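Local coordinates for assembly chaperone of ribosomal protein L4 (Acl4) (Chaetomium thermophilum, PDB 5TQB) that probably binds newly made ribosomal protein L4 and chaperones it towards assembly into the large ribosomal subunit, at residues 183-188 with 212-217; 203-208 with 239-244; 233-238 with 248-253. All coordinates share one frame; numbering follows the deposited sequence.

The three contacts tie together consecutive helices of an all-helical, tetratricopeptide-repeat-related array. Contact 1 joins the start of helix 185-197 to the loop after helix 201-212. Contact 2 sets helix 201-212 against the end of helix 228-240, and contact 3 pairs helix 228-240 with helix 244-257. Contacts 1 and 2 interleave along the chain, as do contacts 2 and 3, whereas contact 1 closes before contact 3 opens. Their centres lie about 11 to 14 Å apart, and all three touch: L208 CD2 is 3.6 Å from L234 CD1, and L212 and W215 also pack on L234. The result is continuous helix stacking, with another protein's chain reaching residues of each contact.

Contact 1: 183-188 with 212-217; sequences EWPETW and LGLWTH. With EDO (1,2-ethanediol), chain H.
L214 reaches across to the turn that starts helix 185-197, its CD1 lying 3.5 Å from the backbone O of E183. The same methyl approaches W188 CD1 at 4.1 Å, while L214 CB faces P185 CD. P185 makes the second apolar touch, with its CB 3.8 Å from W215 CD1; the indole is met obliquely. W215 has CG between its backbone N and carbonyl carbon (chi1 71°), which brings that CD1 corner to the proline. Behind this layer, T187 N bonds W184 O, and T187 OG1 lies 2.6 Å from the same oxygen, in the carbonyl plane, with A181 O as a second partner. One face of the W184 indole carries an ethanediol, probably from the crystallisation liquor, whose O2 donates to E186 OE2 at 2.7 Å; W184 NE1 bonds to E147 on helix 131-156. An alanine in place of W184 would remove this indole and is likely to leave E147 without its N-H partner and the diol without its flat support. No hydrogen bond crosses between 183-188 and 212-217, so the loop is held to the helix start by apolar packing, while the polar bonds of W184 O and T187 lie within the turn itself.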
loop_
_atom_site.group_PDB
_atom_site.type_symbol
_atom_site.label_atom_id
_atom_site.label_comp_id
_atom_site.label_asym_id
_atom_site.label_seq_id
_atom_site.Cartn_x
_atom_site.Cartn_y
_atom_site.Cartn_z
ATOM N N GLU B 183 -0.939 7.403 -18.279
ATOM C CA GLU B 183 0.029 6.424 -17.794
ATOM C C GLU B 183 -0.221 6.063 -16.332
ATOM O O GLU B 183 0.495 5.244 -15.759
ATOM C CB GLU B 183 1.457 6.963 -17.960
ATOM C CG GLU B 183 1.869 8.077 -16.975
ATOM C CD GLU B 183 1.157 9.401 -17.222
ATOM O OE1 GLU B 183 0.731 10.045 -16.236
ATOM O OE2 GLU B 183 1.029 9.801 -18.400
ATOM N N TRP B 184 -1.235 6.679 -15.736
ATOM C CA TRP B 184 -1.543 6.484 -14.327
ATOM C C TRP B 184 -2.685 5.472 -14.173
ATOM O O TRP B 184 -3.755 5.662 -14.756
ATOM C CB TRP B 184 -1.946 7.825 -13.723
ATOM C CG TRP B 184 -1.682 7.976 -12.258
ATOM C CD1 TRP B 184 -2.546 8.460 -11.321
ATOM C CD2 TRP B 184 -0.467 7.670 -11.561
ATOM N NE1 TRP B 184 -1.950 8.473 -10.087
ATOM C CE2 TRP B 184 -0.674 7.989 -10.205
ATOM C CE3 TRP B 184 0.774 7.155 -11.949
ATOM C CZ2 TRP B 184 0.310 7.805 -9.233
ATOM C CZ3 TRP B 184 1.751 6.973 -10.983
ATOM C CH2 TRP B 184 1.512 7.298 -9.641
ATOM N N PRO B 185 -2.458 4.385 -13.406
ATOM C CA PRO B 185 -3.486 3.339 -13.291
ATOM C C PRO B 185 -4.852 3.798 -12.768
ATOM O O PRO B 185 -5.868 3.233 -13.175
ATOM C CB PRO B 185 -2.872 2.329 -12.309
ATOM C CG PRO B 185 -1.477 2.750 -12.066
ATOM C CD PRO B 185 -1.147 3.913 -12.936
ATOM N N GLU B 186 -4.877 4.786 -11.882
ATOM C CA GLU B 186 -6.119 5.220 -11.254
ATOM C C GLU B 186 -7.086 5.882 -12.241
ATOM O O GLU B 186 -8.301 5.864 -12.041
ATOM C CB GLU B 186 -5.810 6.177 -10.107
ATOM C CG GLU B 186 -7.035 6.706 -9.389
ATOM C CD GLU B 186 -6.812 6.861 -7.893
ATOM O OE1 GLU B 186 -7.113 7.947 -7.355
ATOM O OE2 GLU B 186 -6.345 5.892 -7.255
ATOM N N THR B 187 -6.552 6.467 -13.304
ATOM C CA THR B 187 -7.401 7.117 -14.281
ATOM C C THR B 187 -8.232 6.054 -14.999
ATOM O O THR B 187 -9.439 6.211 -15.173
ATOM C CB THR B 187 -6.574 7.933 -15.287
ATOM O OG1 THR B 187 -5.627 7.079 -15.938
ATOM C CG2 THR B 187 -5.825 9.050 -14.575
ATOM N N TRP B 188 -7.582 4.963 -15.390
ATOM C CA TRP B 188 -8.245 3.898 -16.134
ATOM C C TRP B 188 -9.108 3.043 -15.220
ATOM O O TRP B 188 -10.117 2.473 -15.640
ATOM C CB TRP B 188 -7.206 3.060 -16.872
ATOM C CG TRP B 188 -6.527 3.879 -17.909
ATOM C CD1 TRP B 188 -5.257 4.369 -17.867
ATOM C CD2 TRP B 188 -7.100 4.346 -19.134
ATOM N NE1 TRP B 188 -4.998 5.102 -19.000
ATOM C CE2 TRP B 188 -6.115 5.104 -19.792
ATOM C CE3 TRP B 188 -8.350 4.190 -19.740
ATOM C CZ2 TRP B 188 -6.339 5.701 -21.029
ATOM C CZ3 TRP B 188 -8.571 4.784 -20.969
ATOM C CH2 TRP B 188 -7.571 5.530 -21.600
ATOM N N LEU B 212 -3.865 -2.288 -14.961
ATOM C CA LEU B 212 -3.004 -3.314 -14.388
ATOM C C LEU B 212 -1.669 -3.385 -15.121
ATOM O O LEU B 212 -0.623 -3.577 -14.506
ATOM C CB LEU B 212 -3.696 -4.674 -14.445
ATOM C CG LEU B 212 -4.849 -4.871 -13.461
ATOM C CD1 LEU B 212 -5.689 -6.077 -13.855
ATOM C CD2 LEU B 212 -4.313 -5.036 -12.054
ATOM N N GLY B 213 -1.707 -3.217 -16.438
ATOM C CA GLY B 213 -0.507 -3.300 -17.251
ATOM C C GLY B 213 0.483 -2.183 -16.976
ATOM O O GLY B 213 1.595 -2.194 -17.501
ATOM N N LEU B 214 0.080 -1.225 -16.147
ATOM C CA LEU B 214 0.917 -0.077 -15.829
ATOM C C LEU B 214 1.665 -0.227 -14.508
ATOM O O LEU B 214 2.473 0.635 -14.167
ATOM C CB LEU B 214 0.068 1.199 -15.791
ATOM C CG LEU B 214 -0.535 1.635 -17.128
ATOM C CD1 LEU B 214 -1.588 2.696 -16.910
ATOM C CD2 LEU B 214 0.533 2.152 -18.078
ATOM N N TRP B 215 1.413 -1.304 -13.762
ATOM C CA TRP B 215 2.056 -1.459 -12.454
ATOM C C TRP B 215 2.321 -2.894 -11.981
ATOM O O TRP B 215 3.206 -3.104 -11.152
ATOM C CB TRP B 215 1.263 -0.705 -11.378
ATOM C CG TRP B 215 -0.060 -1.325 -11.031
ATOM C CD1 TRP B 215 -1.263 -1.059 -11.612
ATOM C CD2 TRP B 215 -0.312 -2.308 -10.016
ATOM N NE1 TRP B 215 -2.250 -1.814 -11.025
ATOM C CE2 TRP B 215 -1.694 -2.591 -10.044
ATOM C CE3 TRP B 215 0.497 -2.977 -9.088
ATOM C CZ2 TRP B 215 -2.288 -3.513 -9.183
ATOM C CZ3 TRP B 215 -0.095 -3.893 -8.230
ATOM C CH2 TRP B 215 -1.475 -4.152 -8.285
ATOM N N THR B 216 1.581 -3.876 -12.490
ATOM C CA THR B 216 1.718 -5.248 -11.987
ATOM C C THR B 216 3.117 -5.816 -12.216
ATOM O O THR B 216 3.550 -6.723 -11.508
ATOM C CB THR B 216 0.696 -6.205 -12.624
ATOM O OG1 THR B 216 0.816 -6.158 -14.051
ATOM C CG2 THR B 216 -0.715 -5.828 -12.212
ATOM N N HIS B 217 3.821 -5.266 -13.199
ATOM C CA HIS B 217 5.163 -5.723 -13.545
ATOM C C HIS B 217 6.251 -4.941 -12.803
ATOM O O HIS B 217 7.432 -5.260 -12.920
ATOM C CB HIS B 217 5.380 -5.609 -15.056
ATOM C CG HIS B 217 5.081 -4.249 -15.608
ATOM N ND1 HIS B 217 6.051 -3.289 -15.795
ATOM C CD2 HIS B 217 3.914 -3.685 -16.004
ATOM C CE1 HIS B 217 5.498 -2.197 -16.290
ATOM N NE2 HIS B 217 4.201 -2.410 -16.423
HETATM C C1 EDO H . -2.669 5.803 -8.972
HETATM O O1 EDO H . -2.587 4.755 -9.912
HETATM C C2 EDO H . -3.323 5.341 -7.690
HETATM O O2 EDO H . -3.696 6.476 -6.935
#

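Contact 2: 203-208 with 239-244; sequences EAREAL and IEVDME
R205 NE donates to the carbonyl O of V241 at 2.8 Å, with an N-H...O angle of 149° and the donor somewhat tilted from the carbonyl plane. The chain of R205 is extended from CG to NE, which carries the guanidinium out to the end of helix 228-240. There its NH2 makes a weak, long salt bridge to D242 OD2 (3.5 Å), the carboxylate oxygen lying at the guanidinium edge although the two planes are 42° apart. R205 NH1 also pairs with E202. D242 OD2 has its stronger partner in a basic side chain of another protein's chain, and R205 is a secondary one; the nearby positive charges would probably favour the ionised carboxylate. D242, with positive phi, is the C-prime residue of a Schellman motif, in which M243 N bonds to L238 O and D242 N weakly to I239 O; V241, the first residue to leave helical phi/psi, presents its carbonyl to the arginine. Below the polar layer, V241 CG2 lies 3.6 Å from L208 CD1, and V241 CG1 meets A204 CB at 4.0 Å. The selenomethionine M243 is bent at chi3, bringing CE against L208 CB and CD1 and close to R205 CA. On the helix 185-197 side, I196 packs on both A204 and V241, and L208 continues onto L234, L237 and L238 of helix 228-240.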
loop_
_atom_site.group_PDB
_atom_site.type_symbol
_atom_site.label_atom_id
_atom_site.label_comp_id
_atom_site.label_asym_id
_atom_site.label_seq_id
_atom_site.Cartn_x
_atom_site.Cartn_y
_atom_site.Cartn_z
ATOM N N GLU B 203 -15.880 -2.814 -22.104
ATOM C CA GLU B 203 -15.005 -1.654 -22.047
ATOM C C GLU B 203 -14.449 -1.474 -20.638
ATOM O O GLU B 203 -13.347 -0.962 -20.466
ATOM C CB GLU B 203 -15.741 -0.394 -22.497
ATOM C CG GLU B 203 -16.166 -0.435 -23.956
ATOM C CD GLU B 203 -16.741 0.883 -24.427
ATOM O OE1 GLU B 203 -17.900 0.893 -24.886
ATOM O OE2 GLU B 203 -16.032 1.909 -24.336
ATOM N N ALA B 204 -15.211 -1.895 -19.633
ATOM C CA ALA B 204 -14.728 -1.852 -18.258
ATOM C C ALA B 204 -13.551 -2.805 -18.086
ATOM O O ALA B 204 -12.546 -2.451 -17.473
ATOM C CB ALA B 204 -15.840 -2.199 -17.280
ATOM N N ARG B 205 -13.679 -4.011 -18.634
ATOM C CA ARG B 205 -12.606 -4.997 -18.575
ATOM C C ARG B 205 -11.374 -4.472 -19.297
ATOM O O ARG B 205 -10.255 -4.584 -18.797
ATOM C CB ARG B 205 -13.045 -6.325 -19.201
ATOM C CG ARG B 205 -14.151 -7.038 -18.441
ATOM C CD ARG B 205 -14.353 -8.457 -18.942
ATOM N NE ARG B 205 -15.512 -9.092 -18.317
ATOM C CZ ARG B 205 -16.706 -9.240 -18.892
ATOM N NH1 ARG B 205 -16.929 -8.807 -20.129
ATOM N NH2 ARG B 205 -17.687 -9.830 -18.222
ATOM N N GLU B 206 -11.598 -3.897 -20.475
ATOM C CA GLU B 206 -10.535 -3.320 -21.288
ATOM C C GLU B 206 -9.758 -2.261 -20.506
ATOM O O GLU B 206 -8.526 -2.228 -20.541
ATOM C CB GLU B 206 -11.141 -2.697 -22.545
ATOM C CG GLU B 206 -10.132 -2.208 -23.569
ATOM C CD GLU B 206 -10.798 -1.545 -24.763
ATOM O OE1 GLU B 206 -10.316 -1.735 -25.901
ATOM O OE2 GLU B 206 -11.808 -0.832 -24.561
ATOM N N ALA B 207 -10.488 -1.409 -19.792
ATOM C CA ALA B 207 -9.885 -0.336 -19.011
ATOM C C ALA B 207 -9.078 -0.886 -17.841
ATOM O O ALA B 207 -7.970 -0.421 -17.573
ATOM C CB ALA B 207 -10.959 0.611 -18.504
ATOM N N LEU B 208 -9.634 -1.872 -17.147
ATOM C CA LEU B 208 -8.973 -2.449 -15.983
ATOM C C LEU B 208 -7.705 -3.207 -16.371
ATOM O O LEU B 208 -6.696 -3.153 -15.666
ATOM C CB LEU B 208 -9.933 -3.383 -15.251
ATOM C CG LEU B 208 -11.015 -2.714 -14.401
ATOM C CD1 LEU B 208 -12.018 -3.745 -13.910
ATOM C CD2 LEU B 208 -10.421 -1.957 -13.223
ATOM N N ILE B 239 -13.805 -8.131 -9.373
ATOM C CA ILE B 239 -14.785 -9.171 -9.090
ATOM C C ILE B 239 -16.103 -8.821 -9.780
ATOM O O ILE B 239 -16.816 -9.698 -10.261
ATOM C CB ILE B 239 -15.005 -9.339 -7.576
ATOM C CG1 ILE B 239 -13.700 -9.745 -6.897
ATOM C CG2 ILE B 239 -16.050 -10.408 -7.292
ATOM C CD1 ILE B 239 -13.719 -9.577 -5.394
ATOM N N GLU B 240 -16.403 -7.527 -9.834
ATOM C CA GLU B 240 -17.612 -7.029 -10.467
ATOM C C GLU B 240 -17.710 -7.482 -11.922
ATOM O O GLU B 240 -18.751 -7.986 -12.348
ATOM C CB GLU B 240 -17.648 -5.500 -10.395
ATOM C CG GLU B 240 -18.930 -4.867 -10.933
ATOM C CD GLU B 240 -20.116 -5.032 -9.997
ATOM O OE1 GLU B 240 -19.956 -4.765 -8.787
ATOM O OE2 GLU B 240 -21.206 -5.423 -10.472
ATOM N N VAL B 241 -16.625 -7.311 -12.675
ATOM C CA VAL B 241 -16.626 -7.616 -14.108
ATOM C C VAL B 241 -15.933 -8.942 -14.439
ATOM O O VAL B 241 -15.393 -9.112 -15.536
ATOM C CB VAL B 241 -15.982 -6.475 -14.924
ATOM C CG1 VAL B 241 -16.741 -5.171 -14.702
ATOM C CG2 VAL B 241 -14.530 -6.309 -14.548
ATOM N N ASP B 242 -15.944 -9.867 -13.482
ATOM C CA ASP B 242 -15.572 -11.267 -13.719
ATOM C C ASP B 242 -14.105 -11.488 -14.087
ATOM O O ASP B 242 -13.796 -12.332 -14.930
ATOM C CB ASP B 242 -16.463 -11.880 -14.804
ATOM C CG ASP B 242 -17.941 -11.762 -14.482
ATOM O OD1 ASP B 242 -18.446 -12.604 -13.706
ATOM O OD2 ASP B 242 -18.594 -10.828 -15.001
HETATM N N MSE B 243 -13.211 -10.732 -13.455
HETATM C CA MSE B 243 -11.776 -10.953 -13.594
HETATM C C MSE B 243 -11.204 -11.398 -12.247
HETATM O O MSE B 243 -10.305 -10.764 -11.684
HETATM C CB MSE B 243 -11.081 -9.686 -14.100
HETATM C CG MSE B 243 -11.176 -9.495 -15.609
HETATM SE SE MSE B 243 -10.275 -7.868 -16.211
HETATM C CE MSE B 243 -11.547 -6.620 -15.508
ATOM N N GLU B 244 -11.749 -12.496 -11.736
ATOM C CA GLU B 244 -11.369 -13.006 -10.427
ATOM C C GLU B 244 -9.916 -13.475 -10.418
ATOM O O GLU B 244 -9.219 -13.330 -9.415
ATOM C CB GLU B 244 -12.291 -14.155 -10.006
ATOM C CG GLU B 244 -13.754 -13.755 -9.851
ATOM C CD GLU B 244 -14.572 -13.904 -11.136
ATOM O OE1 GLU B 244 -13.985 -14.101 -12.224
ATOM O OE2 GLU B 244 -15.816 -13.826 -11.049
#

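Contact 3: 233-238 with 248-253; sequences SLVRLL and LEVTER. With EDO (1,2-ethanediol), chain F.
An antiparallel helical hairpin is formed by helix 228-240 and helix 244-257, and V235 and V250 meet at its interface. The short segments 233-238 and 248-253 run at 158° to one another with their axes 9.9 Å apart at closest approach, and the CA atoms of these two valines, 7.1 Å apart, are the nearest across the pair. V235 CG2 touches V250 CG1 at 3.7 Å, the two side chains lying alongside with their ends pointing opposite ways. The other V235 methyl, CG1, lies 3.8 Å from T251 CG2, a meeting at about a right angle. T251 can offer that methyl because its OG1 occupies the position between backbone N and carbonyl carbon (chi1 54°), leaving CG2 beside the backbone N and directed at the valine. The hydroxyl itself is engaged with A247 O, on its own helix, and with R272 on helix 262-281. The arrangement resembles the antiparallel helix pairs of tetratricopeptide repeats, consistent with the repeat family to which this chaperone is related. On the other side of V250, its CG2 faces L238 CD1 at 4.1 Å, again at about a right angle, and L234 CD2 at 4.3 Å, a looser touch. No hydrogen bond links the two segments. L267 of helix 262-281 packs on V235, while L234 also rests on Q189 of helix 185-197; on the far face of helix 228-240, R236 NH2 bonds to the backbone of another protein's chain.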
loop_
_atom_site.group_PDB
_atom_site.type_symbol
_atom_site.label_atom_id
_atom_site.label_comp_id
_atom_site.label_asym_id
_atom_site.label_seq_id
_atom_site.Cartn_x
_atom_site.Cartn_y
_atom_site.Cartn_z
ATOM N N SER B 233 -10.238 -0.820 -3.884
ATOM C CA SER B 233 -11.271 -0.421 -4.832
ATOM C C SER B 233 -11.124 -1.204 -6.127
ATOM O O SER B 233 -12.119 -1.617 -6.740
ATOM C CB SER B 233 -11.177 1.079 -5.106
ATOM O OG SER B 233 -11.852 1.441 -6.297
ATOM N N LEU B 234 -9.877 -1.419 -6.533
ATOM C CA LEU B 234 -9.593 -2.167 -7.750
ATOM C C LEU B 234 -10.155 -3.587 -7.670
ATOM O O LEU B 234 -10.792 -4.056 -8.610
ATOM C CB LEU B 234 -8.088 -2.213 -8.006
ATOM C CG LEU B 234 -7.641 -3.083 -9.179
ATOM C CD1 LEU B 234 -8.182 -2.528 -10.492
ATOM C CD2 LEU B 234 -6.134 -3.183 -9.204
ATOM N N VAL B 235 -9.921 -4.263 -6.549
ATOM C CA VAL B 235 -10.386 -5.637 -6.382
ATOM C C VAL B 235 -11.904 -5.737 -6.531
ATOM O O VAL B 235 -12.409 -6.705 -7.101
ATOM C CB VAL B 235 -9.960 -6.214 -5.021
ATOM C CG1 VAL B 235 -10.625 -7.551 -4.755
ATOM C CG2 VAL B 235 -8.454 -6.386 -4.976
ATOM N N ARG B 236 -12.621 -4.742 -6.011
ATOM C CA ARG B 236 -14.077 -4.715 -6.095
ATOM C C ARG B 236 -14.501 -4.592 -7.557
ATOM O O ARG B 236 -15.441 -5.256 -7.997
ATOM C CB ARG B 236 -14.648 -3.559 -5.267
ATOM C CG ARG B 236 -14.518 -3.740 -3.755
ATOM C CD ARG B 236 -14.768 -2.432 -2.988
ATOM N NE ARG B 236 -16.126 -1.906 -3.171
ATOM C CZ ARG B 236 -17.127 -2.027 -2.295
ATOM N NH1 ARG B 236 -16.955 -2.661 -1.141
ATOM N NH2 ARG B 236 -18.317 -1.504 -2.572
ATOM N N LEU B 237 -13.782 -3.763 -8.309
ATOM C CA LEU B 237 -14.033 -3.613 -9.738
ATOM C C LEU B 237 -13.749 -4.905 -10.501
ATOM O O LEU B 237 -14.465 -5.243 -11.438
ATOM C CB LEU B 237 -13.182 -2.484 -10.322
ATOM C CG LEU B 237 -13.430 -1.070 -9.789
ATOM C CD1 LEU B 237 -12.452 -0.112 -10.428
ATOM C CD2 LEU B 237 -14.843 -0.616 -10.041
ATOM N N LEU B 238 -12.697 -5.616 -10.102
ATOM C CA LEU B 238 -12.285 -6.845 -10.782
ATOM C C LEU B 238 -13.269 -8.001 -10.582
ATOM O O LEU B 238 -13.517 -8.779 -11.505
ATOM C CB LEU B 238 -10.903 -7.282 -10.295
ATOM C CG LEU B 238 -9.700 -6.459 -10.756
ATOM C CD1 LEU B 238 -8.448 -6.969 -10.071
ATOM C CD2 LEU B 238 -9.535 -6.517 -12.265
ATOM N N LEU B 248 -7.294 -12.346 -7.670
ATOM C CA LEU B 248 -6.566 -13.270 -6.801
ATOM C C LEU B 248 -5.117 -12.826 -6.591
ATOM O O LEU B 248 -4.604 -12.853 -5.469
ATOM C CB LEU B 248 -6.585 -14.683 -7.388
ATOM C CG LEU B 248 -7.543 -15.688 -6.744
ATOM C CD1 LEU B 248 -8.992 -15.305 -6.987
ATOM C CD2 LEU B 248 -7.267 -17.090 -7.265
ATOM N N GLU B 249 -4.464 -12.424 -7.678
ATOM C CA GLU B 249 -3.085 -11.953 -7.623
ATOM C C GLU B 249 -2.982 -10.647 -6.840
ATOM O O GLU B 249 -2.098 -10.491 -5.993
ATOM C CB GLU B 249 -2.533 -11.771 -9.038
ATOM C CG GLU B 249 -2.440 -13.076 -9.820
ATOM C CD GLU B 249 -2.034 -12.878 -11.271
ATOM O OE1 GLU B 249 -2.257 -11.772 -11.814
ATOM O OE2 GLU B 249 -1.491 -13.832 -11.872
ATOM N N VAL B 250 -3.898 -9.721 -7.106
ATOM C CA VAL B 250 -3.909 -8.440 -6.406
ATOM C C VAL B 250 -4.161 -8.623 -4.905
ATOM O O VAL B 250 -3.506 -7.974 -4.087
ATOM C CB VAL B 250 -4.945 -7.464 -7.008
ATOM C CG1 VAL B 250 -4.981 -6.149 -6.230
ATOM C CG2 VAL B 250 -4.627 -7.192 -8.469
ATOM N N THR B 251 -5.092 -9.504 -4.538
ATOM C CA THR B 251 -5.399 -9.723 -3.120
ATOM C C THR B 251 -4.257 -10.423 -2.380
ATOM O O THR B 251 -4.086 -10.231 -1.176
ATOM C CB THR B 251 -6.709 -10.537 -2.900
ATOM O OG1 THR B 251 -6.661 -11.769 -3.631
ATOM C CG2 THR B 251 -7.924 -9.735 -3.324
ATOM N N GLU B 252 -3.479 -11.232 -3.093
ATOM C CA GLU B 252 -2.366 -11.931 -2.466
ATOM C C GLU B 252 -1.219 -10.963 -2.156
ATOM O O GLU B 252 -0.611 -11.045 -1.089
ATOM C CB GLU B 252 -1.885 -13.090 -3.337
ATOM C CG GLU B 252 -0.940 -14.025 -2.595
ATOM C CD GLU B 252 -0.816 -15.396 -3.234
ATOM O OE1 GLU B 252 -1.826 -15.908 -3.769
ATOM O OE2 GLU B 252 0.297 -15.968 -3.191
ATOM N N ARG B 253 -0.938 -10.046 -3.080
ATOM C CA ARG B 253 0.048 -8.991 -2.845
ATOM C C ARG B 253 -0.377 -8.118 -1.670
ATOM O O ARG B 253 0.435 -7.782 -0.812
ATOM C CB ARG B 253 0.214 -8.123 -4.097
ATOM C CG ARG B 253 1.086 -6.861 -3.927
ATOM C CD ARG B 253 2.565 -7.144 -4.142
ATOM N NE ARG B 253 2.879 -7.358 -5.554
ATOM C CZ ARG B 253 3.086 -6.385 -6.438
ATOM N NH1 ARG B 253 3.014 -5.110 -6.071
ATOM N NH2 ARG B 253 3.363 -6.688 -7.700
HETATM C C1 EDO F . 0.474 -13.205 1.703
HETATM O O1 EDO F . 0.738 -13.698 0.406
HETATM C C2 EDO F . 1.693 -13.389 2.579
HETATM O O2 EDO F . 1.420 -12.918 3.884
#